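Local coordinates for nitrogenase molybdenum-iron protein beta chain (Clostridium pasteurianum, PDB 4WES), which forms, with the alpha chain, the molybdenum-iron component of nitrogenase, which reduces dinitrogen to ammonium, and shares an [8Fe-7S] cluster with that chain, at residues K352-D355 with A356-E360; K329-E333 with L334-P338; Q379-N383 with E384-L388. All blocks are in the same frame, centred on the assembly; numbering follows the deposited sequence. Where two conformers were deposited one is given.

Contact 1: residues K352-D355 with A356-E360; sequences KEID and AMLAE
The last turns of helix 348-360, the helical arm of a beta-alpha-beta unit, join Ile354 to Met357 and Leu358 and illustrate how side chains about one turn apart on a helix pack on one another. The backbone supplies the frame through four successive i to i+4 hydrogen bonds: Ala356 N donates to Lys352 O, Met357 N to Glu353 O, Leu358 N to Ile354 O, and Ala359 N to Asp355 O. The straightest of them is that of Leu358 N to Ile354 O, 3.0 Å long with 167° at the hydrogen, and its donor lies almost on the line of the carbonyl of Ile354.

On this frame Ile354 and Leu358 run side by side in the same direction, one turn apart, and Ile354 CG2 meets Leu358 CD1 at 3.8 Å. Met357 takes a different course. Its CG sits between its own backbone N and carbonyl carbon (chi1 68°), which brings Met357 CG to 3.3 Å from Ile354 O. The chain then extends through chi2 and bends at the sulfur, so that Met357 CE folds back to 3.6 Å from Glu353 O; Ile354 CD1 approaches the same CE more loosely, at 4.4 Å.

Two acidic side chains bond outside these residues: Glu353 OE1 forms a salt bridge with Arg265, and Asp355 OD2 has a weak hydrogen bond from Gln351, one turn back. The apolar face rests on the sheet, where Ile354 touches Val341 and both Ile354 and Leu358 touch Val368. A helix with one apolar side packed against the two parallel strands that it connects, 337-343 and 367-370, and the other side partly exposed, fits the connecting helix of a beta-alpha-beta unit in a Rossmann-like domain.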
ATOM      1  N   LYS B 352      -2.015  32.244   3.889  1.00 13.76           N
ATOM      2  CA  LYS B 352      -1.753  32.719   5.242  0.51 13.69           C
ATOM      3  C   LYS B 352      -1.565  31.571   6.224  1.00 14.14           C
ATOM      4  O   LYS B 352      -0.632  31.593   7.034  1.00 14.85           O
ATOM      5  CB  LYS B 352      -2.893  33.614   5.710  0.51 14.89           C
ATOM      6  CG  LYS B 352      -2.899  34.975   5.048  0.51 15.85           C
ATOM      7  CD  LYS B 352      -4.102  35.788   5.497  0.51 19.41           C
ATOM      8  CE  LYS B 352      -4.353  37.003   4.624  0.51 23.25           C
ATOM      9  NZ  LYS B 352      -5.715  37.527   4.911  0.51 35.82           N
ATOM     10  N   GLU B 353      -2.443  30.567   6.169  1.00 13.16           N
ATOM     11  CA  GLU B 353      -2.368  29.477   7.126  1.00 14.62           C
ATOM     12  C   GLU B 353      -1.122  28.624   6.932  1.00 13.30           C
ATOM     13  O   GLU B 353      -0.486  28.225   7.903  1.00 14.41           O
ATOM     14  CB  GLU B 353      -3.624  28.627   7.075  1.00 15.92           C
ATOM     15  CG  GLU B 353      -4.873  29.375   7.442  1.00 18.16           C
ATOM     16  CD  GLU B 353      -4.906  29.729   8.881  1.00 27.96           C
ATOM     17  OE1 GLU B 353      -4.771  28.816   9.729  1.00 48.08           O
ATOM     18  OE2 GLU B 353      -5.094  30.927   9.166  1.00 57.44           O
ATOM     19  N   ILE B 354      -0.789  28.298   5.694  1.00 12.39           N
ATOM     20  CA  ILE B 354       0.386  27.481   5.381  0.52 11.97           C
ATOM     21  C   ILE B 354       1.657  28.241   5.763  1.00 12.80           C
ATOM     22  O   ILE B 354       2.568  27.723   6.412  1.00 13.60           O
ATOM     23  CB  ILE B 354       0.476  27.101   3.866  0.52 10.71           C
ATOM     24  CG1 ILE B 354      -0.682  26.224   3.359  0.52 10.16           C
ATOM     25  CG2 ILE B 354       1.788  26.385   3.588  0.52 11.72           C
ATOM     26  CD1 ILE B 354      -0.855  24.886   4.065  0.52 10.34           C
ATOM     27  N   ASP B 355       1.730  29.497   5.338  1.00 13.79           N
ATOM     28  CA  ASP B 355       2.897  30.290   5.680  1.00 14.26           C
ATOM     29  C   ASP B 355       3.094  30.348   7.192  1.00 14.62           C
ATOM     30  O   ASP B 355       4.225  30.257   7.694  1.00 15.29           O
ATOM     31  CB  ASP B 355       2.798  31.709   5.122  1.00 16.07           C
ATOM     32  CG  ASP B 355       3.052  31.810   3.619  1.00 20.40           C
ATOM     33  OD1 ASP B 355       3.532  30.856   2.993  1.00 23.19           O
ATOM     34  OD2 ASP B 355       2.806  32.928   3.071  1.00 24.93           O
ATOM     35  N   ALA B 356       1.988  30.531   7.914  1.00 14.07           N
ATOM     36  CA  ALA B 356       2.090  30.659   9.364  1.00 15.59           C
ATOM     37  C   ALA B 356       2.580  29.377  10.034  1.00 15.08           C
ATOM     38  O   ALA B 356       3.408  29.443  10.960  1.00 15.88           O
ATOM     39  CB  ALA B 356       0.751  31.078   9.961  1.00 17.31           C
ATOM     40  N   MET B 357       2.100  28.212   9.606  1.00 13.34           N
ATOM     41  CA  MET B 357       2.571  26.971  10.232  1.00 13.28           C
ATOM     42  C   MET B 357       4.031  26.691   9.882  1.00 13.28           C
ATOM     43  O   MET B 357       4.758  26.166  10.721  1.00 14.62           O
ATOM     44  CB  MET B 357       1.649  25.782   9.951  1.00 14.19           C
ATOM     45  CG  MET B 357       1.654  25.334   8.499  1.00 12.36           C
ATOM     46  SD  MET B 357       0.559  23.956   8.161  1.00 12.84           S
ATOM     47  CE  MET B 357      -1.040  24.708   8.446  1.00 13.94           C
ATOM     48  N   LEU B 358       4.466  27.032   8.653  1.00 13.46           N
ATOM     49  CA  LEU B 358       5.863  26.882   8.291  1.00 13.92           C
ATOM     50  C   LEU B 358       6.727  27.780   9.165  1.00 16.47           C
ATOM     51  O   LEU B 358       7.769  27.349   9.671  1.00 16.72           O
ATOM     52  CB  LEU B 358       6.079  27.198   6.808  1.00 13.88           C
ATOM     53  CG  LEU B 358       5.449  26.203   5.841  1.00 13.56           C
ATOM     54  CD1 LEU B 358       5.475  26.792   4.433  1.00 15.13           C
ATOM     55  CD2 LEU B 358       6.149  24.863   5.879  1.00 14.48           C
ATOM     56  N   ALA B 359       6.296  29.021   9.367  1.00 15.45           N
ATOM     57  CA  ALA B 359       7.075  29.936  10.184  1.00 17.02           C
ATOM     58  C   ALA B 359       7.148  29.438  11.625  1.00 18.33           C
ATOM     59  O   ALA B 359       8.216  29.533  12.250  1.00 19.61           O
ATOM     60  CB  ALA B 359       6.481  31.334  10.123  1.00 18.73           C
ATOM     61  N   GLU B 360       6.034  28.933  12.172  1.00 17.57           N
ATOM     62  CA  GLU B 360       6.043  28.474  13.573  1.00 16.79           C
ATOM     63  C   GLU B 360       7.035  27.325  13.729  1.00 18.33           C
ATOM     64  O   GLU B 360       7.683  27.212  14.760  1.00 19.37           O
ATOM     65  CB  GLU B 360       4.623  28.022  13.995  1.00 18.76           C
ATOM     66  CG  GLU B 360       4.526  27.423  15.409  1.00 26.35           C
ATOM     67  CD  GLU B 360       3.150  26.887  15.768  1.00 53.45           C
ATOM     68  OE1 GLU B 360       2.194  27.128  14.998  1.00110.69           O
ATOM     69  OE2 GLU B 360       3.020  26.222  16.828  1.00144.05           O
TER

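Contact 2: residues K329-E333 with L334-P338; sequences KFIIE and LGAIP
Residues 331-336 close helix 321-333 with a Schellman motif: Ala336 N reaches back to Ile331 O at 3.0 Å and Gly335 N to Ile332 O at 2.9 Å, while Gly335 turns the chain at a positive phi of 92°, where a CB would run into the carbonyl oxygen of Leu334 and glycine has none. Just before the glycine, Leu334 N still makes the i to i+4 bond to Phe330 O. A water donates to both Ile332 O and Ala336 O, stitching the helix end to the departing chain.

The side chains follow the turn. Ile331 CG2 packs on Ala336 CB at 3.7 Å, the apolar pair that characteristically flanks this motif. Phe330 has CG anti to its backbone N (chi1 -173°), which lays the ring beneath Leu334; Leu334 CD1 stands 4.0 Å from the ring centroid, only 6° off the normal, a CH-pi contact over the face. Ile332 and Pro338 meet at about a right angle, with Ile332 CG1 3.6 Å from Pro338 CD.

Lys329 NZ forms a salt bridge with Glu333 OE2, an oxygen that Ser271 also holds, and Glu333 packs on Met514 of the alpha chain. Phe330 and Leu334 face helix 426-448, and Ile331 faces Val315 of strand 314-318. Pro338, just after Ile337 at the start of strand 337-343, touches Leu317 of strand 314-318 and Leu358 of helix 348-360.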
ATOM      1  N   LYS B 329      -0.219  20.654   8.184  1.00  9.28           N
ATOM      2  CA  LYS B 329       0.066  20.684   9.623  1.00  9.93           C
ATOM      3  C   LYS B 329       0.489  19.295  10.106  1.00  9.62           C
ATOM      4  O   LYS B 329       1.420  19.167  10.881  1.00  9.83           O
ATOM      5  CB  LYS B 329      -1.180  21.204  10.387  1.00 11.14           C
ATOM      6  CG  LYS B 329      -0.992  21.272  11.892  1.00 10.83           C
ATOM      7  CD  LYS B 329       0.065  22.273  12.318  1.00 15.81           C
ATOM      8  CE  LYS B 329      -0.080  22.649  13.823  1.00 24.21           C
ATOM      9  NZ  LYS B 329       0.505  21.573  14.603  1.00 30.98           N
ATOM     10  N   PHE B 330      -0.222  18.259   9.661  1.00  9.09           N
ATOM     11  CA  PHE B 330       0.111  16.895  10.100  1.00  9.22           C
ATOM     12  C   PHE B 330       1.514  16.507   9.631  1.00  8.64           C
ATOM     13  O   PHE B 330       2.266  15.872  10.379  1.00  9.46           O
ATOM     14  CB  PHE B 330      -0.947  15.928   9.613  1.00  9.01           C
ATOM     15  CG  PHE B 330      -0.801  14.517  10.142  1.00  9.11           C
ATOM     16  CD1 PHE B 330      -0.367  14.262  11.429  1.00  9.62           C
ATOM     17  CD2 PHE B 330      -1.179  13.441   9.373  1.00 10.21           C
ATOM     18  CE1 PHE B 330      -0.301  12.974  11.917  1.00  9.77           C
ATOM     19  CE2 PHE B 330      -1.110  12.141   9.852  1.00 11.09           C
ATOM     20  CZ  PHE B 330      -0.673  11.907  11.141  1.00 10.50           C
ATOM     21  N   ILE B 331       1.877  16.879   8.406  1.00  8.81           N
ATOM     22  CA  ILE B 331       3.237  16.618   7.930  1.00  9.03           C
ATOM     23  C   ILE B 331       4.289  17.236   8.883  1.00  9.28           C
ATOM     24  O   ILE B 331       5.266  16.589   9.242  1.00  9.06           O
ATOM     25  CB  ILE B 331       3.378  17.127   6.474  1.00  9.17           C
ATOM     26  CG1 ILE B 331       2.546  16.299   5.518  1.00  9.64           C
ATOM     27  CG2 ILE B 331       4.839  17.202   6.056  1.00  9.57           C
ATOM     28  CD1 ILE B 331       2.831  14.835   5.449  1.00 13.73           C
ATOM     29  N   ILE B 332       4.055  18.487   9.293  1.00  8.94           N
ATOM     30  CA  ILE B 332       4.912  19.118  10.265  1.00  9.29           C
ATOM     31  C   ILE B 332       4.933  18.347  11.588  1.00  9.15           C
ATOM     32  O   ILE B 332       5.995  18.104  12.191  1.00 10.02           O
ATOM     33  CB  ILE B 332       4.532  20.591  10.467  1.00  9.89           C
ATOM     34  CG1 ILE B 332       4.774  21.381   9.166  1.00 10.69           C
ATOM     35  CG2 ILE B 332       5.312  21.211  11.612  1.00 12.36           C
ATOM     36  CD1 ILE B 332       4.224  22.788   9.207  1.00 13.20           C
ATOM     37  N   GLU B 333       3.749  17.923  12.055  1.00  8.97           N
ATOM     38  CA  GLU B 333       3.648  17.147  13.294  1.00  9.46           C
ATOM     39  C   GLU B 333       4.416  15.838  13.243  1.00  9.02           C
ATOM     40  O   GLU B 333       4.877  15.365  14.270  1.00  9.64           O
ATOM     41  CB  GLU B 333       2.179  16.894  13.612  1.00  9.63           C
ATOM     42  CG  GLU B 333       1.403  18.153  13.967  1.00  9.98           C
ATOM     43  CD  GLU B 333      -0.094  17.983  14.089  1.00 10.79           C
ATOM     44  OE1 GLU B 333      -0.667  17.106  13.425  1.00 10.52           O
ATOM     45  OE2 GLU B 333      -0.688  18.762  14.848  1.00 13.22           O
ATOM     46  N   LEU B 334       4.522  15.258  12.035  1.00  9.37           N
ATOM     47  CA  LEU B 334       5.267  14.017  11.832  1.00  9.40           C
ATOM     48  C   LEU B 334       6.782  14.216  11.839  1.00  9.42           C
ATOM     49  O   LEU B 334       7.528  13.234  11.843  1.00 10.05           O
ATOM     50  CB  LEU B 334       4.848  13.357  10.511  1.00  8.77           C
ATOM     51  CG  LEU B 334       3.408  12.805  10.539  1.00  9.74           C
ATOM     52  CD1 LEU B 334       2.911  12.508   9.139  1.00 11.31           C
ATOM     53  CD2 LEU B 334       3.302  11.580  11.418  1.00 10.61           C
ATOM     54  N   GLY B 335       7.239  15.474  11.796  1.00  9.39           N
ATOM     55  CA  GLY B 335       8.626  15.813  11.708  1.00  9.83           C
ATOM     56  C   GLY B 335       9.120  15.995  10.297  1.00  9.11           C
ATOM     57  O   GLY B 335      10.339  16.119  10.052  1.00 10.03           O
ATOM     58  N   ALA B 336       8.197  15.965   9.328  1.00  9.70           N
ATOM     59  CA  ALA B 336       8.527  16.104   7.902  1.00  9.71           C
ATOM     60  C   ALA B 336       8.315  17.577   7.478  1.00 10.26           C
ATOM     61  O   ALA B 336       7.882  18.430   8.257  1.00 10.65           O
ATOM     62  CB  ALA B 336       7.700  15.128   7.077  1.00  9.59           C
ATOM     63  N   ILE B 337       8.576  17.847   6.203  1.00  9.94           N
ATOM     64  CA  ILE B 337       8.620  19.194   5.680  1.00 10.30           C
ATOM     65  C   ILE B 337       7.646  19.357   4.523  1.00 10.11           C
ATOM     66  O   ILE B 337       7.834  18.731   3.482  1.00 10.95           O
ATOM     67  CB  ILE B 337      10.052  19.540   5.180  1.00 11.34           C
ATOM     68  CG1 ILE B 337      11.052  19.474   6.325  1.00 13.61           C
ATOM     69  CG2 ILE B 337      10.091  20.906   4.515  1.00 12.54           C
ATOM     70  CD1 ILE B 337      12.497  19.431   5.883  1.00 17.80           C
ATOM     71  N   PRO B 338       6.646  20.241   4.653  1.00 10.08           N
ATOM     72  CA  PRO B 338       5.856  20.622   3.480  1.00 10.01           C
ATOM     73  C   PRO B 338       6.710  21.531   2.627  1.00 10.00           C
ATOM     74  O   PRO B 338       6.911  22.705   2.966  1.00 11.87           O
ATOM     75  CB  PRO B 338       4.629  21.341   4.084  1.00 10.31           C
ATOM     76  CG  PRO B 338       4.666  21.061   5.564  1.00 11.00           C
ATOM     77  CD  PRO B 338       6.143  20.895   5.870  1.00 10.73           C
TER
HETATM   78  O   HOH W   1       8.354  19.035  10.952  1.00 16.95           O

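Contact 3: residues Q379-N383 with E384-L388; sequences QWIKN and EGVDL
Asn383 and Glu384 stand near the C-terminal end of helix 374-383, and the asparagine shows how a side chain can fold back over the last turn. Its CB sits next to the peptide link to Glu384. CG then turns to lie beside the residue's own backbone N (chi1 -74°), which directs the amide back along the helix. At the tip, Asn383 ND2 donates to Gln379 O at 2.9 Å. That carbonyl oxygen lies close to the amide plane of Asn383, whereas ND2 itself meets it from above the carbonyl plane. A second hydrogen bond from ND2, to Lys7 O, ties the helix end to the N-terminal part of the chain.

Along the backbone, Trp380 O takes two bonds, from Asn383 N and Glu384 N, each at 3.0 Å, and the one from Glu384 is fairly straight, with 161° at the hydrogen. Ile381 CA makes a CH...O contact with Glu384 O at 3.4 Å. Farther along, Ile381 CD1 and Val386 CG2 come within 4.2 Å, a light apolar touch between the helix and the loop.

Glu384 extends away from the turn, and its two carboxylate oxygens form salt bridges with Lys314 and Lys339, while its carbonyl accepts from Tyr340 OH. The loop links helix 374-383 to strand 388-391, where the backbone of Leu388 pairs with that of Ala316 in strand 314-318, as in a parallel alpha/beta sheet of Rossmann type.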
ATOM      1  N   GLN B 379       7.798  21.379 -12.277  1.00  9.23           N
ATOM      2  CA  GLN B 379       8.970  22.239 -12.519  1.00  9.52           C
ATOM      3  C   GLN B 379       9.769  22.457 -11.243  1.00  9.81           C
ATOM      4  O   GLN B 379      11.018  22.412 -11.260  1.00 11.03           O
ATOM      5  CB  GLN B 379       8.586  23.586 -13.112  1.00 10.35           C
ATOM      6  CG  GLN B 379       7.964  23.485 -14.495  1.00 11.21           C
ATOM      7  CD  GLN B 379       8.159  24.795 -15.274  1.00 11.80           C
ATOM      8  OE1 GLN B 379       7.542  25.807 -14.977  1.00 14.57           O
ATOM      9  NE2 GLN B 379       9.068  24.761 -16.213  1.00 12.98           N
ATOM     10  N   TRP B 380       9.095  22.727 -10.133  1.00 10.08           N
ATOM     11  CA  TRP B 380       9.810  22.929  -8.880  1.00  9.60           C
ATOM     12  C   TRP B 380      10.608  21.688  -8.489  1.00 10.15           C
ATOM     13  O   TRP B 380      11.758  21.812  -8.055  1.00 10.97           O
ATOM     14  CB  TRP B 380       8.841  23.307  -7.764  1.00 10.75           C
ATOM     15  CG  TRP B 380       8.038  24.529  -8.030  1.00 11.69           C
ATOM     16  CD1 TRP B 380       8.233  25.490  -9.006  1.00 13.36           C
ATOM     17  CD2 TRP B 380       6.891  24.933  -7.306  1.00 11.99           C
ATOM     18  NE1 TRP B 380       7.254  26.448  -8.927  1.00 15.89           N
ATOM     19  CE2 TRP B 380       6.413  26.117  -7.896  1.00 14.47           C
ATOM     20  CE3 TRP B 380       6.211  24.392  -6.210  1.00 12.60           C
ATOM     21  CZ2 TRP B 380       5.296  26.782  -7.406  1.00 18.67           C
ATOM     22  CZ3 TRP B 380       5.108  25.046  -5.734  1.00 15.24           C
ATOM     23  CH2 TRP B 380       4.669  26.229  -6.326  1.00 16.89           C
ATOM     24  N   ILE B 381       9.988  20.519  -8.636  1.00  9.76           N
ATOM     25  CA  ILE B 381      10.652  19.264  -8.305  1.00  9.25           C
ATOM     26  C   ILE B 381      11.903  19.053  -9.135  1.00 10.60           C
ATOM     27  O   ILE B 381      12.901  18.552  -8.642  1.00 10.90           O
ATOM     28  CB  ILE B 381       9.662  18.102  -8.432  1.00  9.75           C
ATOM     29  CG1 ILE B 381       8.659  18.155  -7.276  1.00  9.92           C
ATOM     30  CG2 ILE B 381      10.359  16.769  -8.474  1.00 10.67           C
ATOM     31  CD1 ILE B 381       7.441  17.263  -7.466  1.00 10.09           C
ATOM     32  N   LYS B 382      11.851  19.462 -10.408  1.00 10.15           N
ATOM     33  CA  LYS B 382      13.041  19.333 -11.246  0.50 10.75           C
ATOM     34  C   LYS B 382      14.216  20.190 -10.778  1.00 12.46           C
ATOM     35  O   LYS B 382      15.375  19.903 -11.112  1.00 15.59           O
ATOM     36  CB  LYS B 382      12.719  19.695 -12.698  0.50 11.81           C
ATOM     37  CG  LYS B 382      11.802  18.706 -13.386  0.50 12.55           C
ATOM     38  CD  LYS B 382      11.432  19.193 -14.775  0.50 12.81           C
ATOM     39  CE  LYS B 382      10.647  18.136 -15.504  0.50 15.15           C
ATOM     40  NZ  LYS B 382      11.463  16.900 -15.703  0.50 21.26           N
ATOM     41  N   ASN B 383      13.907  21.260 -10.050  1.00 11.61           N
ATOM     42  CA  ASN B 383      14.939  22.123  -9.489  1.00 11.93           C
ATOM     43  C   ASN B 383      15.422  21.704  -8.119  1.00 12.59           C
ATOM     44  O   ASN B 383      16.603  21.875  -7.818  1.00 14.92           O
ATOM     45  CB  ASN B 383      14.460  23.565  -9.502  1.00 13.41           C
ATOM     46  CG  ASN B 383      14.476  24.139 -10.901  1.00 13.88           C
ATOM     47  OD1 ASN B 383      15.490  24.672 -11.324  1.00 18.64           O
ATOM     48  ND2 ASN B 383      13.379  24.015 -11.622  1.00 12.74           N
ATOM     49  N   GLU B 384      14.537  21.161  -7.289  1.00 11.43           N
ATOM     50  CA  GLU B 384      14.949  20.562  -6.020  1.00 11.58           C
ATOM     51  C   GLU B 384      13.942  19.437  -5.724  1.00 10.37           C
ATOM     52  O   GLU B 384      12.734  19.686  -5.614  1.00 10.81           O
ATOM     53  CB  GLU B 384      14.968  21.578  -4.876  1.00 12.80           C
ATOM     54  CG  GLU B 384      15.396  20.933  -3.568  1.00 16.66           C
ATOM     55  CD  GLU B 384      15.355  21.858  -2.372  1.00 22.09           C
ATOM     56  OE1 GLU B 384      15.103  23.089  -2.549  1.00 21.61           O
ATOM     57  OE2 GLU B 384      15.533  21.348  -1.223  1.00 24.53           O
ATOM     58  N   GLY B 385      14.444  18.218  -5.649  1.00 10.56           N
ATOM     59  CA  GLY B 385      13.603  17.060  -5.502  1.00 10.73           C
ATOM     60  C   GLY B 385      12.938  16.956  -4.146  1.00 10.99           C
ATOM     61  O   GLY B 385      13.300  17.623  -3.196  1.00 12.09           O
ATOM     62  N   VAL B 386      12.011  16.000  -4.065  1.00 10.36           N
ATOM     63  CA  VAL B 386      11.299  15.688  -2.828  1.00 10.23           C
ATOM     64  C   VAL B 386      11.320  14.205  -2.558  1.00 10.09           C
ATOM     65  O   VAL B 386      11.744  13.412  -3.395  1.00 10.87           O
ATOM     66  CB  VAL B 386       9.845  16.201  -2.856  1.00 10.25           C
ATOM     67  CG1 VAL B 386       9.804  17.724  -2.984  1.00 11.57           C
ATOM     68  CG2 VAL B 386       9.046  15.558  -3.978  1.00 10.69           C
ATOM     69  N   ASP B 387      10.923  13.848  -1.343  1.00  8.72           N
ATOM     70  CA  ASP B 387      10.916  12.480  -0.862  1.00  9.30           C
ATOM     71  C   ASP B 387       9.540  11.789  -0.896  1.00  8.72           C
ATOM     72  O   ASP B 387       9.442  10.589  -0.691  1.00  9.60           O
ATOM     73  CB  ASP B 387      11.453  12.443   0.570  1.00  9.39           C
ATOM     74  CG  ASP B 387      12.820  13.034   0.690  1.00 10.43           C
ATOM     75  OD1 ASP B 387      13.729  12.539  -0.039  1.00 13.65           O
ATOM     76  OD2 ASP B 387      13.029  13.997   1.453  1.00 11.35           O
ATOM     77  N   LEU B 388       8.500  12.578  -1.168  1.00  8.55           N
ATOM     78  CA  LEU B 388       7.129  12.108  -1.045  1.00  8.47           C
ATOM     79  C   LEU B 388       6.236  13.096  -1.797  1.00  7.81           C
ATOM     80  O   LEU B 388       6.440  14.291  -1.729  1.00  8.70           O
ATOM     81  CB  LEU B 388       6.716  12.067   0.434  1.00  9.23           C
ATOM     82  CG  LEU B 388       5.322  11.517   0.797  1.00  9.33           C
ATOM     83  CD1 LEU B 388       5.231  10.031   0.486  1.00 10.73           C
ATOM     84  CD2 LEU B 388       5.011  11.783   2.269  1.00 10.29           C
TER

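The three contacts follow one another along a single Rossmann-like domain built on a five-stranded parallel sheet. Contacts 1 and 2, with centres 12 Å apart, touch directly: Met357 SD lies 3.4 Å from Lys329 N, Met357 CG is 3.7 Å from Ile332 CD1, and Leu358 CD2 is 3.7 Å from Pro338 O. Helices 321-333 and 348-360 thus pack as neighbours. Contact 3 stands apart, its centre about 17 Å from that of contact 2 and about 21 Å from that of contact 1, with strand 337-343 between its helix and theirs. All three lie away from the [8Fe-7S] cluster; the Leu334 side chain is about 14 Å from a bound iron(II) ion.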